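Local coordinates for SIR4-interacting protein SIF2 (Saccharomyces cerevisiae, PDB 1R5M) that antagonizes telomeric silencing in yeast and serves as a WD-repeat transcription corepressor in the Set3C complex, at residues G245-I250 against S266-L271; D300-S305 against V312-L317. One frame throughout, in Å; residues are numbered along the deposited sequence.

Interaction 1: residues G245-I250 against S266-L271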
# COMPACT_ATOMS: atom_id res chain seq x y z
N GLY A 245 -12.55 -13.21 -13.28
CA GLY A 245 -11.35 -13.97 -13.59
C GLY A 245 -10.68 -14.59 -12.38
O GLY A 245 -10.33 -15.77 -12.40
N HIS A 246 -10.50 -13.82 -11.32
CA HIS A 246 -9.86 -14.34 -10.11
C HIS A 246 -10.72 -15.37 -9.39
O HIS A 246 -11.95 -15.33 -9.47
CB HIS A 246 -9.52 -13.19 -9.16
CG HIS A 246 -8.34 -12.38 -9.59
ND1 HIS A 246 -7.08 -12.92 -9.72
CD2 HIS A 246 -8.22 -11.07 -9.89
CE1 HIS A 246 -6.23 -11.98 -10.09
NE2 HIS A 246 -6.90 -10.84 -10.20
N HIS A 247 -10.07 -16.29 -8.68
CA HIS A 247 -10.77 -17.34 -7.95
C HIS A 247 -10.57 -17.21 -6.44
O HIS A 247 -10.85 -18.15 -5.70
CB HIS A 247 -10.29 -18.72 -8.40
CG HIS A 247 -10.33 -18.93 -9.88
ND1 HIS A 247 -9.46 -18.30 -10.74
CD2 HIS A 247 -11.14 -19.69 -10.65
CE1 HIS A 247 -9.73 -18.68 -11.98
NE2 HIS A 247 -10.74 -19.52 -11.95
N GLY A 248 -10.09 -16.06 -5.99
CA GLY A 248 -9.88 -15.86 -4.57
C GLY A 248 -9.93 -14.39 -4.22
O GLY A 248 -10.02 -13.55 -5.11
N PRO A 249 -9.88 -14.04 -2.92
CA PRO A 249 -9.92 -12.65 -2.48
C PRO A 249 -8.92 -11.75 -3.21
O PRO A 249 -7.83 -12.19 -3.58
CB PRO A 249 -9.63 -12.75 -0.99
CG PRO A 249 -10.29 -14.05 -0.63
CD PRO A 249 -9.85 -14.96 -1.76
N ILE A 250 -9.31 -10.49 -3.41
CA ILE A 250 -8.48 -9.52 -4.10
C ILE A 250 -7.56 -8.82 -3.09
O ILE A 250 -8.03 -8.13 -2.19
CB ILE A 250 -9.36 -8.47 -4.82
CG1 ILE A 250 -10.34 -9.18 -5.77
CG2 ILE A 250 -8.48 -7.50 -5.59
CD1 ILE A 250 -9.66 -10.04 -6.83
N SER A 266 -4.38 -11.52 -6.40
CA SER A 266 -5.34 -12.29 -5.61
C SER A 266 -4.70 -13.38 -4.77
O SER A 266 -3.55 -13.77 -4.98
CB SER A 266 -6.36 -12.91 -6.56
OG SER A 266 -7.18 -13.86 -5.90
N ASP A 267 -5.47 -13.87 -3.80
CA ASP A 267 -5.02 -14.96 -2.95
C ASP A 267 -4.86 -16.19 -3.83
O ASP A 267 -4.19 -17.15 -3.45
CB ASP A 267 -6.04 -15.27 -1.85
CG ASP A 267 -6.05 -14.25 -0.73
OD1 ASP A 267 -5.26 -13.28 -0.79
OD2 ASP A 267 -6.84 -14.42 0.21
N ASP A 268 -5.47 -16.15 -5.02
CA ASP A 268 -5.39 -17.29 -5.94
C ASP A 268 -4.01 -17.45 -6.56
O ASP A 268 -3.79 -18.34 -7.39
CB ASP A 268 -6.48 -17.23 -7.03
CG ASP A 268 -6.27 -16.12 -8.06
OD1 ASP A 268 -5.18 -15.51 -8.13
OD2 ASP A 268 -7.22 -15.87 -8.84
N GLY A 269 -3.07 -16.60 -6.15
CA GLY A 269 -1.71 -16.68 -6.64
C GLY A 269 -1.43 -16.11 -8.02
O GLY A 269 -0.36 -16.34 -8.58
N THR A 270 -2.37 -15.34 -8.56
CA THR A 270 -2.16 -14.76 -9.88
C THR A 270 -2.33 -13.26 -9.91
O THR A 270 -2.92 -12.65 -9.01
CB THR A 270 -3.16 -15.32 -10.92
OG1 THR A 270 -4.48 -14.82 -10.62
CG2 THR A 270 -3.17 -16.84 -10.91
N LEU A 271 -1.78 -12.67 -10.97
CA LEU A 271 -1.92 -11.25 -11.23
C LEU A 271 -2.73 -11.18 -12.51
O LEU A 271 -2.58 -12.02 -13.39
CB LEU A 271 -0.58 -10.59 -11.52
CG LEU A 271 0.48 -10.50 -10.44
CD1 LEU A 271 1.66 -9.70 -10.98
CD2 LEU A 271 -0.09 -9.84 -9.19
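Within the fifth WD repeat, His246 and Asp268 form the histidine-aspartate half of the hydrogen-bond network familiar from WD40 propeller blades, joining the loop that enters the blade to the type I turn Ser266-Gly269. One carboxylate oxygen, Asp268 OD2, takes two donors: the ring nitrogen His246 ND1 at 3.1 Å on its syn side, and the backbone nitrogen His247 N at 2.9 Å on its anti side. OD2 lies nearly in the imidazole plane, although ring and carboxylate are twisted 46° apart. The other oxygen, Asp268 OD1, receives Thr270 OG1 at 2.7 Å and also Thr270 N, the latter an Asx turn. Asp268 CG stands between its backbone N and carbonyl carbon (chi1 71°), which points the carboxylate across to the histidines. Over one face of the His246 ring, Ser266 CB makes a CH-pi contact, 3.6 Å from the centroid. Farther along, Pro249 O accepts Asp267 N at 2.9 Å, and Ser266 OG lies the same distance from this oxygen. Replacing Asp268 by an alanine would probably leave His246 ND1 and His247 N without their shared acceptor and let the Thr270 hydroxyl turn. With ND1 donating to Asp268 OD2 and NE2 hydrogen-bonded to Ser264 OG, the imidazole is fixed in rotation, and the negative carboxylate probably favours the proton on ND1.

Interaction 2: residues D300-S305 against V312-L317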
# COMPACT_ATOMS: atom_id res chain seq x y z
N ASP A 300 5.20 1.36 -17.54
CA ASP A 300 3.94 1.05 -18.21
C ASP A 300 3.90 -0.33 -18.86
O ASP A 300 2.83 -0.77 -19.29
CB ASP A 300 3.66 2.10 -19.28
CG ASP A 300 3.53 3.50 -18.71
OD1 ASP A 300 3.77 4.47 -19.47
OD2 ASP A 300 3.20 3.63 -17.52
N ASP A 301 5.04 -1.01 -18.95
CA ASP A 301 5.09 -2.31 -19.61
C ASP A 301 5.42 -3.49 -18.71
O ASP A 301 5.54 -4.61 -19.20
CB ASP A 301 6.12 -2.28 -20.75
CG ASP A 301 6.02 -1.03 -21.60
OD1 ASP A 301 4.91 -0.72 -22.08
OD2 ASP A 301 7.06 -0.36 -21.78
N LYS A 302 5.56 -3.25 -17.41
CA LYS A 302 5.89 -4.32 -16.49
C LYS A 302 5.18 -4.16 -15.16
O LYS A 302 4.74 -3.06 -14.81
CB LYS A 302 7.41 -4.34 -16.22
CG LYS A 302 8.30 -4.42 -17.45
CD LYS A 302 9.77 -4.39 -17.05
CE LYS A 302 10.67 -4.30 -18.27
NZ LYS A 302 10.49 -3.02 -19.01
N VAL A 303 5.05 -5.26 -14.43
CA VAL A 303 4.47 -5.25 -13.09
C VAL A 303 5.35 -6.16 -12.25
O VAL A 303 6.02 -7.05 -12.77
CB VAL A 303 3.00 -5.76 -13.06
CG1 VAL A 303 2.10 -4.77 -13.78
CG2 VAL A 303 2.89 -7.14 -13.69
N ILE A 304 5.38 -5.90 -10.95
CA ILE A 304 6.19 -6.70 -10.05
C ILE A 304 5.33 -7.12 -8.87
O ILE A 304 4.44 -6.39 -8.44
CB ILE A 304 7.43 -5.88 -9.58
CG1 ILE A 304 8.39 -6.78 -8.79
CG2 ILE A 304 7.00 -4.68 -8.74
CD1 ILE A 304 9.76 -6.15 -8.58
N SER A 305 5.57 -8.33 -8.38
CA SER A 305 4.80 -8.86 -7.27
C SER A 305 5.66 -9.64 -6.30
O SER A 305 6.76 -10.08 -6.65
CB SER A 305 3.70 -9.79 -7.81
OG SER A 305 4.26 -10.83 -8.60
N VAL A 312 9.96 -12.77 -5.45
CA VAL A 312 9.67 -11.47 -6.04
C VAL A 312 9.73 -11.76 -7.53
O VAL A 312 10.72 -12.31 -8.02
CB VAL A 312 10.74 -10.42 -5.68
CG1 VAL A 312 10.43 -9.11 -6.37
CG2 VAL A 312 10.79 -10.23 -4.17
N ARG A 313 8.67 -11.41 -8.25
CA ARG A 313 8.63 -11.68 -9.68
C ARG A 313 8.31 -10.45 -10.51
O ARG A 313 7.37 -9.71 -10.20
CB ARG A 313 7.61 -12.79 -9.96
CG ARG A 313 7.96 -14.10 -9.27
CD ARG A 313 6.88 -15.16 -9.43
NE ARG A 313 7.17 -16.32 -8.58
CZ ARG A 313 7.54 -17.51 -9.03
NH1 ARG A 313 7.65 -17.72 -10.34
NH2 ARG A 313 7.79 -18.49 -8.18
N LEU A 314 9.10 -10.24 -11.55
CA LEU A 314 8.93 -9.11 -12.46
C LEU A 314 8.36 -9.69 -13.75
O LEU A 314 8.93 -10.61 -14.34
CB LEU A 314 10.28 -8.43 -12.73
CG LEU A 314 10.26 -7.24 -13.69
CD1 LEU A 314 9.50 -6.08 -13.07
CD2 LEU A 314 11.69 -6.83 -14.00
N TRP A 315 7.23 -9.14 -14.18
CA TRP A 315 6.53 -9.63 -15.36
C TRP A 315 6.51 -8.63 -16.51
O TRP A 315 6.41 -7.43 -16.29
CB TRP A 315 5.09 -9.99 -14.99
CG TRP A 315 4.93 -10.75 -13.69
CD1 TRP A 315 4.86 -10.22 -12.43
CD2 TRP A 315 4.78 -12.16 -13.54
NE1 TRP A 315 4.66 -11.22 -11.50
CE2 TRP A 315 4.61 -12.42 -12.16
CE3 TRP A 315 4.77 -13.24 -14.44
CZ2 TRP A 315 4.44 -13.71 -11.66
CZ3 TRP A 315 4.59 -14.52 -13.94
CH2 TRP A 315 4.43 -14.75 -12.56
N SER A 316 6.58 -9.14 -17.74
CA SER A 316 6.56 -8.31 -18.94
C SER A 316 5.21 -8.40 -19.65
O SER A 316 4.76 -9.49 -20.00
CB SER A 316 7.66 -8.76 -19.91
OG SER A 316 7.48 -8.18 -21.19
N LEU A 317 4.56 -7.26 -19.85
CA LEU A 317 3.28 -7.25 -20.56
C LEU A 317 3.53 -7.40 -22.06
O LEU A 317 2.77 -8.06 -22.76
CB LEU A 317 2.51 -5.95 -20.29
CG LEU A 317 1.64 -5.94 -19.03
CD1 LEU A 317 2.51 -6.02 -17.78
CD2 LEU A 317 0.80 -4.67 -19.02
O HOH W 1 7.31 -5.45 -21.09
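Ser305 OG is gripped from two directions: Trp315 NE1 donates to it at 3.0 Å across the hairpin, and His288 NE2 is hydrogen-bonded to it from the loop before strand 292-298. The indole bond is almost straight (176° at the hydrogen), with the oxygen at the ring edge and in its plane. The serine hydroxyl reaches the indole because OG sits between its backbone N and carbonyl carbon (chi1 56°). Both side chains lie on the sheet face that also carries Val303 and Arg313, and Val303 CG2 packs 3.8 Å from Trp315 CB, near the base of the indole. On the face of Lys302, Ile304, Leu314 and Ser316, Leu314 CD1 lies against Ile304 CB, while Ile304 extends CD1 to within 3.8 Å of Val312 CG1. The antiparallel strands 302-305 and 312-316 are joined by paired backbone bonds at Val303 with Trp315 and Ser305 with Arg313; Trp315 N to Val303 O is the straighter of the first pair, at 2.8 Å. Where the strands end, Asp301 O accepts Leu317 N at 2.9 Å and a proton from a water that also meets Ser316 OG. Ser305 thus links histidine and tryptophan, as in the hydrogen-bond network of WD40 blades: the indole N-H has its acceptor within the hairpin, and this bond, with Val303 beside the ring and Phe285 meeting it, helps fix how the tryptophan is turned.

In the fold
The two contacts sit in neighbouring blades of the propeller, the fifth and sixth WD repeats, with centres about 16 Å apart. They meet through Leu271 of interaction 1, whose CD1 comes 3.4 Å from Trp315 NE1 and 3.7 Å from Ser305 OG of interaction 2, so an apolar tip from one blade lies against the polar network of the next; Val303 CG2 is an apolar neighbour, 3.9 Å from Leu271 CD1. Phe285 adds to this junction, hydrogen-bonded to Leu271 through the backbone and meeting the Trp315 ring. Taken together, they sample complementary parts of the same repeated network: the aspartate-histidine end in 245-250 with 266-271, and the serine-tryptophan end in 300-305 with 312-317, which His288 continues.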